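Long-range contacts in ATP-dependent 6-phosphofructokinase subunit beta (Saccharomyces cerevisiae, PDB 3O8O), which catalyses the ATP-dependent phosphorylation of fructose 6-phosphate to fructose 1,6-bisphosphate, the first committing step of glycolysis, as an allosterically controlled kinase: residues A540-L544 against L575-A579; A585-P591 against L623-N629; S635-A640 against A653-Y657. All blocks are in the same frame, centred on the assembly; numbering follows the deposited sequence.

Contact 1 of 3, residues A540-L544 against L575-A579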
loop_
_atom_site.group_PDB
_atom_site.type_symbol
_atom_site.label_atom_id
_atom_site.label_comp_id
_atom_site.label_asym_id
_atom_site.label_seq_id
_atom_site.Cartn_x
_atom_site.Cartn_y
_atom_site.Cartn_z
ATOM N N ALA B 540 -16.040 22.065 -7.719
ATOM C CA ALA B 540 -15.312 21.136 -6.861
ATOM C C ALA B 540 -15.301 21.674 -5.435
ATOM O O ALA B 540 -15.646 20.976 -4.484
ATOM C CB ALA B 540 -13.867 20.970 -7.370
ATOM N N LEU B 541 -14.900 22.935 -5.310
ATOM C CA LEU B 541 -14.815 23.604 -4.027
ATOM C C LEU B 541 -16.092 23.416 -3.216
ATOM O O LEU B 541 -16.064 23.194 -2.010
ATOM C CB LEU B 541 -14.545 25.099 -4.238
ATOM C CG LEU B 541 -14.252 25.823 -2.922
ATOM C CD1 LEU B 541 -13.003 25.206 -2.332
ATOM C CD2 LEU B 541 -14.052 27.297 -3.107
ATOM N N ASN B 542 -17.225 23.501 -3.882
ATOM C CA ASN B 542 -18.478 23.345 -3.171
ATOM C C ASN B 542 -18.715 21.885 -2.813
ATOM O O ASN B 542 -19.168 21.558 -1.714
ATOM C CB ASN B 542 -19.629 23.889 -4.022
ATOM C CG ASN B 542 -19.840 25.364 -3.823
ATOM O OD1 ASN B 542 -20.477 25.786 -2.846
ATOM N ND2 ASN B 542 -19.295 26.171 -4.737
ATOM N N ALA B 543 -18.409 21.014 -3.762
ATOM C CA ALA B 543 -18.580 19.587 -3.587
ATOM C C ALA B 543 -17.863 19.139 -2.335
ATOM O O ALA B 543 -18.416 18.407 -1.501
ATOM C CB ALA B 543 -18.000 18.866 -4.772
ATOM N N LEU B 544 -16.610 19.581 -2.225
ATOM C CA LEU B 544 -15.766 19.237 -1.098
ATOM C C LEU B 544 -16.278 19.902 0.155
ATOM O O LEU B 544 -16.408 19.262 1.184
ATOM C CB LEU B 544 -14.329 19.655 -1.367
ATOM C CG LEU B 544 -13.287 19.351 -0.288
ATOM C CD1 LEU B 544 -13.374 17.901 0.104
ATOM C CD2 LEU B 544 -11.890 19.627 -0.802
ATOM N N LEU B 575 -7.410 23.702 -3.861
ATOM C CA LEU B 575 -8.666 23.148 -3.366
ATOM C C LEU B 575 -8.694 22.900 -1.862
ATOM O O LEU B 575 -9.647 23.275 -1.176
ATOM C CB LEU B 575 -8.990 21.864 -4.112
ATOM C CG LEU B 575 -10.274 21.109 -3.708
ATOM C CD1 LEU B 575 -11.556 21.941 -3.842
ATOM C CD2 LEU B 575 -10.361 19.882 -4.579
ATOM N N ALA B 576 -7.655 22.269 -1.337
ATOM C CA ALA B 576 -7.612 22.008 0.094
ATOM C C ALA B 576 -7.649 23.325 0.885
ATOM O O ALA B 576 -8.348 23.437 1.895
ATOM C CB ALA B 576 -6.355 21.231 0.428
ATOM N N THR B 577 -6.905 24.321 0.407
ATOM C CA THR B 577 -6.840 25.611 1.076
ATOM C C THR B 577 -8.169 26.310 1.172
ATOM O O THR B 577 -8.626 26.620 2.274
ATOM C CB THR B 577 -5.865 26.570 0.399
ATOM O OG1 THR B 577 -4.535 26.039 0.492
ATOM C CG2 THR B 577 -5.926 27.933 1.075
ATOM N N TYR B 578 -8.797 26.562 0.032
ATOM C CA TYR B 578 -10.082 27.240 0.078
ATOM C C TYR B 578 -11.165 26.416 0.753
ATOM O O TYR B 578 -12.009 26.966 1.471
ATOM C CB TYR B 578 -10.503 27.728 -1.320
ATOM C CG TYR B 578 -9.695 28.950 -1.699
ATOM C CD1 TYR B 578 -8.392 28.825 -2.185
ATOM C CD2 TYR B 578 -10.147 30.230 -1.375
ATOM C CE1 TYR B 578 -7.565 29.936 -2.316
ATOM C CE2 TYR B 578 -9.319 31.347 -1.505
ATOM C CZ TYR B 578 -8.040 31.189 -1.968
ATOM O OH TYR B 578 -7.225 32.279 -2.063
ATOM N N ALA B 579 -11.134 25.102 0.563
ATOM C CA ALA B 579 -12.137 24.254 1.218
ATOM C C ALA B 579 -11.979 24.467 2.731
ATOM O O ALA B 579 -12.942 24.774 3.472
ATOM C CB ALA B 579 -11.908 22.785 0.859
#

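Contact 2 of 3, residues A585-P591 against L623-N629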
loop_
_atom_site.group_PDB
_atom_site.type_symbol
_atom_site.label_atom_id
_atom_site.label_comp_id
_atom_site.label_asym_id
_atom_site.label_seq_id
_atom_site.Cartn_x
_atom_site.Cartn_y
_atom_site.Cartn_z
ATOM N N ALA B 585 -11.671 24.431 8.602
ATOM C CA ALA B 585 -10.854 23.277 8.952
ATOM C C ALA B 585 -9.793 23.728 9.943
ATOM O O ALA B 585 -9.227 24.805 9.822
ATOM C CB ALA B 585 -10.196 22.683 7.702
ATOM N N GLN B 586 -9.538 22.888 10.924
ATOM C CA GLN B 586 -8.573 23.194 11.942
ATOM C C GLN B 586 -7.195 23.119 11.323
ATOM O O GLN B 586 -6.387 24.046 11.433
ATOM C CB GLN B 586 -8.719 22.189 13.078
ATOM C CG GLN B 586 -7.783 22.421 14.239
ATOM C CD GLN B 586 -7.939 23.798 14.844
ATOM O OE1 GLN B 586 -7.434 24.796 14.314
ATOM N NE2 GLN B 586 -8.645 23.861 15.967
ATOM N N VAL B 587 -6.931 22.010 10.653
ATOM C CA VAL B 587 -5.648 21.814 10.003
ATOM C C VAL B 587 -5.863 21.501 8.533
ATOM O O VAL B 587 -6.916 21.000 8.151
ATOM C CB VAL B 587 -4.896 20.628 10.615
ATOM C CG1 VAL B 587 -3.459 20.599 10.094
ATOM C CG2 VAL B 587 -4.939 20.714 12.113
ATOM N N SER B 588 -4.874 21.825 7.712
ATOM C CA SER B 588 -4.918 21.511 6.301
ATOM C C SER B 588 -3.468 21.284 5.808
ATOM O O SER B 588 -2.566 22.102 6.046
ATOM C CB SER B 588 -5.597 22.631 5.536
ATOM O OG SER B 588 -4.695 23.689 5.298
ATOM N N TYR B 589 -3.234 20.154 5.156
ATOM C CA TYR B 589 -1.908 19.848 4.655
ATOM C C TYR B 589 -1.923 19.933 3.126
ATOM O O TYR B 589 -2.826 19.384 2.488
ATOM C CB TYR B 589 -1.495 18.444 5.104
ATOM C CG TYR B 589 -1.311 18.300 6.591
ATOM C CD1 TYR B 589 -1.925 17.267 7.289
ATOM C CD2 TYR B 589 -0.537 19.200 7.306
ATOM C CE1 TYR B 589 -1.770 17.145 8.673
ATOM C CE2 TYR B 589 -0.376 19.090 8.678
ATOM C CZ TYR B 589 -0.992 18.062 9.358
ATOM O OH TYR B 589 -0.824 17.927 10.720
ATOM N N VAL B 590 -0.928 20.609 2.542
ATOM C CA VAL B 590 -0.858 20.763 1.093
ATOM C C VAL B 590 0.426 20.277 0.469
ATOM O O VAL B 590 1.453 20.217 1.121
ATOM C CB VAL B 590 -1.070 22.194 0.708
ATOM C CG1 VAL B 590 -2.551 22.541 0.902
ATOM C CG2 VAL B 590 -0.171 23.096 1.553
ATOM N N PRO B 591 0.393 19.951 -0.830
ATOM C CA PRO B 591 1.587 19.449 -1.517
ATOM C C PRO B 591 2.774 20.366 -1.424
ATOM O O PRO B 591 3.898 19.925 -1.228
ATOM C CB PRO B 591 1.121 19.273 -2.963
ATOM C CG PRO B 591 -0.385 19.147 -2.853
ATOM C CD PRO B 591 -0.717 20.152 -1.780
ATOM N N LEU B 623 -11.746 18.948 11.711
ATOM C CA LEU B 623 -11.374 18.442 10.400
ATOM C C LEU B 623 -9.940 18.782 10.047
ATOM O O LEU B 623 -9.443 19.873 10.334
ATOM C CB LEU B 623 -12.253 19.040 9.299
ATOM C CG LEU B 623 -13.745 18.793 9.299
ATOM C CD1 LEU B 623 -14.349 19.447 8.089
ATOM C CD2 LEU B 623 -14.010 17.296 9.265
ATOM N N ILE B 624 -9.282 17.842 9.397
ATOM C CA ILE B 624 -7.924 18.032 8.948
ATOM C C ILE B 624 -8.035 17.702 7.473
ATOM O O ILE B 624 -8.286 16.548 7.125
ATOM C CB ILE B 624 -6.956 17.026 9.613
ATOM C CG1 ILE B 624 -6.843 17.302 11.109
ATOM C CG2 ILE B 624 -5.590 17.132 8.989
ATOM C CD1 ILE B 624 -6.038 16.268 11.820
ATOM N N LEU B 625 -7.918 18.709 6.609
ATOM C CA LEU B 625 -7.990 18.457 5.174
ATOM C C LEU B 625 -6.588 18.180 4.721
ATOM O O LEU B 625 -5.657 18.891 5.057
ATOM C CB LEU B 625 -8.569 19.644 4.399
ATOM C CG LEU B 625 -9.964 20.131 4.822
ATOM C CD1 LEU B 625 -10.573 20.872 3.645
ATOM C CD2 LEU B 625 -10.880 18.969 5.255
ATOM N N LYS B 626 -6.431 17.130 3.949
ATOM C CA LYS B 626 -5.114 16.797 3.498
ATOM C C LYS B 626 -5.077 16.471 2.015
ATOM O O LYS B 626 -5.642 15.477 1.574
ATOM C CB LYS B 626 -4.597 15.620 4.337
ATOM C CG LYS B 626 -3.212 15.100 3.989
ATOM C CD LYS B 626 -3.303 13.890 3.133
ATOM C CE LYS B 626 -1.938 13.383 2.724
ATOM N NZ LYS B 626 -2.035 12.105 1.929
ATOM N N SER B 627 -4.446 17.340 1.240
ATOM C CA SER B 627 -4.278 17.084 -0.169
ATOM C C SER B 627 -3.461 15.790 -0.199
ATOM O O SER B 627 -2.491 15.658 0.555
ATOM C CB SER B 627 -3.454 18.199 -0.822
ATOM O OG SER B 627 -4.240 19.349 -1.120
ATOM N N THR B 628 -3.835 14.844 -1.056
ATOM C CA THR B 628 -3.101 13.588 -1.160
ATOM C C THR B 628 -1.596 13.782 -1.379
ATOM O O THR B 628 -0.779 13.135 -0.716
ATOM C CB THR B 628 -3.620 12.743 -2.308
ATOM O OG1 THR B 628 -5.040 12.601 -2.177
ATOM C CG2 THR B 628 -2.971 11.390 -2.309
ATOM N N ASN B 629 -1.225 14.672 -2.298
ATOM C CA ASN B 629 0.189 14.885 -2.577
ATOM C C ASN B 629 0.883 15.633 -1.480
ATOM O O ASN B 629 2.070 15.955 -1.587
ATOM C CB ASN B 629 0.379 15.582 -3.917
ATOM C CG ASN B 629 0.124 14.648 -5.082
ATOM O OD1 ASN B 629 -0.416 13.544 -4.900
ATOM N ND2 ASN B 629 0.496 15.078 -6.288
#

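Contact 3 of 3, residues S635-A640 against A653-Y657. With FDP (2,6-di-O-phosphono-beta-D-fructofuranose), chain J.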
loop_
_atom_site.group_PDB
_atom_site.type_symbol
_atom_site.label_atom_id
_atom_site.label_comp_id
_atom_site.label_asym_id
_atom_site.label_seq_id
_atom_site.Cartn_x
_atom_site.Cartn_y
_atom_site.Cartn_z
ATOM N N SER B 635 -0.887 8.502 4.222
ATOM C CA SER B 635 -2.198 8.618 3.590
ATOM C C SER B 635 -3.222 9.101 4.592
ATOM O O SER B 635 -3.007 9.034 5.798
ATOM C CB SER B 635 -2.675 7.265 3.084
ATOM O OG SER B 635 -3.189 6.489 4.157
ATOM N N ALA B 636 -4.357 9.556 4.096
ATOM C CA ALA B 636 -5.395 10.009 4.989
ATOM C C ALA B 636 -5.631 8.909 6.014
ATOM O O ALA B 636 -5.834 9.191 7.193
ATOM C CB ALA B 636 -6.652 10.278 4.215
ATOM N N THR B 637 -5.589 7.657 5.566
ATOM C CA THR B 637 -5.797 6.523 6.455
ATOM C C THR B 637 -4.684 6.397 7.460
ATOM O O THR B 637 -4.934 6.319 8.658
ATOM C CB THR B 637 -5.873 5.218 5.693
ATOM O OG1 THR B 637 -6.975 5.276 4.791
ATOM C CG2 THR B 637 -6.097 4.069 6.612
ATOM N N LYS B 638 -3.446 6.388 6.997
ATOM C CA LYS B 638 -2.348 6.241 7.949
ATOM C C LYS B 638 -2.233 7.402 8.902
ATOM O O LYS B 638 -1.824 7.251 10.055
ATOM C CB LYS B 638 -1.013 6.059 7.237
ATOM C CG LYS B 638 -0.609 4.611 7.118
ATOM C CD LYS B 638 -0.570 3.986 8.475
ATOM C CE LYS B 638 -0.405 2.510 8.348
ATOM N NZ LYS B 638 -0.249 1.939 9.696
ATOM N N LEU B 639 -2.585 8.570 8.400
ATOM C CA LEU B 639 -2.522 9.781 9.177
ATOM C C LEU B 639 -3.475 9.660 10.363
ATOM O O LEU B 639 -3.105 9.984 11.496
ATOM C CB LEU B 639 -2.915 10.945 8.285
ATOM C CG LEU B 639 -2.120 12.213 8.448
ATOM C CD1 LEU B 639 -0.654 11.859 8.540
ATOM C CD2 LEU B 639 -2.407 13.119 7.266
ATOM N N ALA B 640 -4.699 9.191 10.112
ATOM C CA ALA B 640 -5.676 9.031 11.189
ATOM C C ALA B 640 -5.113 8.057 12.228
ATOM O O ALA B 640 -5.193 8.303 13.424
ATOM C CB ALA B 640 -6.974 8.506 10.644
ATOM N N ALA B 653 -9.067 9.760 15.507
ATOM C CA ALA B 653 -9.258 10.286 14.169
ATOM C C ALA B 653 -9.600 9.181 13.203
ATOM O O ALA B 653 -9.111 8.055 13.343
ATOM C CB ALA B 653 -8.018 10.983 13.697
ATOM N N LYS B 654 -10.436 9.507 12.219
ATOM C CA LYS B 654 -10.831 8.542 11.198
ATOM C C LYS B 654 -10.535 9.123 9.837
ATOM O O LYS B 654 -10.433 10.329 9.670
ATOM C CB LYS B 654 -12.326 8.206 11.271
ATOM C CG LYS B 654 -12.765 7.474 12.521
ATOM C CD LYS B 654 -11.819 6.340 12.830
ATOM C CE LYS B 654 -12.339 5.433 13.927
ATOM N NZ LYS B 654 -13.382 4.520 13.421
ATOM N N PRO B 655 -10.383 8.265 8.838
ATOM C CA PRO B 655 -10.102 8.798 7.505
ATOM C C PRO B 655 -11.395 9.047 6.713
ATOM O O PRO B 655 -12.467 8.507 7.034
ATOM C CB PRO B 655 -9.218 7.709 6.885
ATOM C CG PRO B 655 -9.774 6.468 7.505
ATOM C CD PRO B 655 -10.090 6.827 8.922
ATOM N N ALA B 656 -11.294 9.887 5.688
ATOM C CA ALA B 656 -12.443 10.193 4.848
ATOM C C ALA B 656 -11.954 10.375 3.434
ATOM O O ALA B 656 -11.047 11.170 3.196
ATOM C CB ALA B 656 -13.133 11.450 5.326
ATOM N N TYR B 657 -12.538 9.620 2.509
ATOM C CA TYR B 657 -12.143 9.712 1.117
ATOM C C TYR B 657 -13.293 10.072 0.183
ATOM O O TYR B 657 -13.856 9.201 -0.483
ATOM C CB TYR B 657 -11.507 8.401 0.660
ATOM C CG TYR B 657 -10.171 8.098 1.275
ATOM C CD1 TYR B 657 -10.078 7.431 2.482
ATOM C CD2 TYR B 657 -9.002 8.438 0.632
ATOM C CE1 TYR B 657 -8.831 7.096 3.045
ATOM C CE2 TYR B 657 -7.763 8.113 1.170
ATOM C CZ TYR B 657 -7.681 7.438 2.379
ATOM O OH TYR B 657 -6.450 7.108 2.901
HETATM P P1 FDP J . -22.370 -0.204 12.316
HETATM O O1P FDP J . -23.393 -0.219 13.386
HETATM O O2P FDP J . -22.479 -1.507 11.376
HETATM O O3P FDP J . -20.878 -0.212 12.917
HETATM O O1 FDP J . -20.678 0.703 8.170
HETATM C C1 FDP J . -21.672 0.413 9.156
HETATM C C2 FDP J . -21.521 1.384 10.329
HETATM O O2 FDP J . -22.461 1.098 11.372
HETATM C C3 FDP J . -21.718 2.833 9.876
HETATM O O3 FDP J . -23.017 3.293 10.260
HETATM C C4 FDP J . -20.680 3.560 10.726
HETATM O O4 FDP J . -20.374 4.804 10.088
HETATM C C5 FDP J . -19.536 2.554 10.604
HETATM O O5 FDP J . -20.179 1.287 10.826
HETATM C C6 FDP J . -18.432 2.742 11.648
HETATM O O6 FDP J . -17.861 4.050 11.612
HETATM P P2 FDP J . -16.804 4.466 12.752
HETATM O O4P FDP J . -15.431 4.051 12.387
HETATM O O5P FDP J . -16.929 6.059 12.948
HETATM O O6P FDP J . -17.329 3.786 14.113
#

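Contact 1 of 3, residues A540-L544 against L575-A579
Leu-541 and Ala-579 mark the nearest backbone approach of two helical turns, 540-544 and 575-579, whose axes come within 9.5 Å and cross at -59°. No hydrogen bond passes between them; each turn keeps its own backbone bonds and offers carbon to the other. Leu-541 reaches over with CD1, which settles on the backbone N of Ala-579 at 3.4 Å and against CB of Tyr-578 at 3.7 Å. Tyr-578 gives this contact its CB, while its ring leads away from helix 537-558. From helix 574-583, Leu-575 has CG anti to the backbone N (chi1 179°), which carries its CD1 to the backbone of Leu-541, 3.7 Å from CA. One turn further along the first helix, Leu-544 extends CD2 between two partners, CG of Leu-575 and CB of Ala-579, each 3.6 Å from it. Ala-540 adds a looser touch on CD1 of Leu-575. Helix 297-316 of the N-terminal domain covers Leu-541 and Tyr-578. Leu-524 and Gln-662, both from loops of the site for the activator fructose 2,6-bisphosphate, also border the seam: Leu-524 touches Ala-540, and Gln-662 touches Leu-544 and Leu-575. Leucine branches resting on alanine and bare backbone make a largely buried joint of carbon contacts, so their fit, rather than directional bonds, probably fixes how the two helices lie beside the activator site.

Contact 2 of 3, residues A585-P591 against L623-N629
Val-587, Ser-588 and Tyr-589 pair with Ile-624, Leu-625 and Lys-626 as neighbouring parallel strands, 9° apart in direction. The backbone bonds form the usual parallel ladder. Leu-625 bonds to strand 587-589 through both its N and its O, its N giving to Val-587 O at 2.9 Å and its O receiving Tyr-589 N at 2.7 Å; Ser-627 N then closes on Tyr-589 O at 2.9 Å. At the entrance the ladder is poorer, for Gln-586 N and Val-587 N share Leu-623 O in two weak bonds. CA-H groups back up the carbonyls, among them Ser-588 CA at 3.0 Å from Leu-625 O.

Apolar contacts follow the two faces. Val-587 and Ile-624 stand side by side, pointing the same way. CG2 of Ile-624 comes obliquely to the Tyr-589 ring, 3.8 Å from CE1, while CG of Lys-626 lies at the ring edge and Val-587 CG1 covers part of one face. On the other face, CB of Ala-585 meets CG of Leu-625 at 3.9 Å. Past the end of strand 587-589, CD of Pro-591 lies 3.5 Å from CB of Ser-627, and its CG meets CB of Asn-629.

Among the polar ends, Tyr-589 OH bonds to Asp-603, and Asn-629, beside Gly-570 of the fructose 2,6-bisphosphate site, to Asn-571. Lys-626, bent at chi2 (-99°), sends NZ to Thr-628 O within its own segment and to Leu-634 O beyond it.

Strand 587-589 is, within this chain, an edge strand of a four-stranded parallel sheet, joined to 622-627 by helix 597-614 in a beta-alpha-beta unit. That helix covers the Val-587, Tyr-589 and Ile-624 face; helix 574-583 packs on Ser-588 and Leu-625, and strand 561-567 flanks 622-627 on its far side.

Contact 3 of 3, residues S635-A640 against A653-Y657
Tyr-657 sends its hydroxyl into the first turn of helix 636-647, where OH and Thr-637 OG1 form a hydrogen bond of 2.7 Å. Either hydroxyl could be the donor. OG1 lies at the ring edge, near its plane, and the two side chains cross at about a right angle. Thr-637 can make this bond because its OG1 sits beside the backbone N (chi1 -61°), on the side from which the phenol arrives. The methyl of Ala-636 comes to the ring obliquely, CB being 3.5 Å from CZ.

Ser-635 caps the helix just beside the phenol: its OG accepts Lys-638 N at 2.9 Å in a nearly straight bond of 170°. The cap and the tyrosine hydroxyl thus gather polar atoms at the N-terminal end of the helix.

Further along, small side chains pack on backbone and on each other. CB of Pro-655 lies 3.6 Å from CA of Thr-637 and also meets the carbonyl O of Ala-636. One turn later, Ala-640 points its methyl at the strand backbone, with CB 3.5 Å from Ala-653 O, and also touches CD of Pro-655 and CB of Ala-653. The small Ala-636 and Ala-640 are consistent with the close approach of the antiparallel axes, 6.7 Å.

Lys-654 turns away from the helix, toward the bound bisphosphate; the modelled approach of NZ to O4P is too close to be trusted, though the position fits its predicted role in a binding site shared with subunit alpha. Arg-561 lies beside it. Strand 652-656 is, within this chain, an edge strand of the parallel sheet and hydrogen-bonds to strand 561-567, and helix 636-647, which leads into it, rests Ala-636 on Val-564 of that neighbouring strand.

Overall arrangement
All three contacts lie in the C-terminal regulatory domain and follow one another along the chain; none nests in or crosses another. Contact 1 closes first, bringing helix 574-583 back to helix 537-558 after strand 561-567. From helix 574-583 the chain runs directly into strand 587-589, and contact 2 closes the loop through helix 597-614. Contact 3 ends the series with the short return from helix 636-647 to strand 652-656. Contacts 1 and 2 touch where Ala-576 and Ala-579 pack on Ser-627 and Leu-625; contacts 2 and 3 touch through Lys-626 and Leu-639. Contacts 1 and 3 do not touch; the helices of contact 1 and helix 636-647 lie on different faces of the parallel sheet.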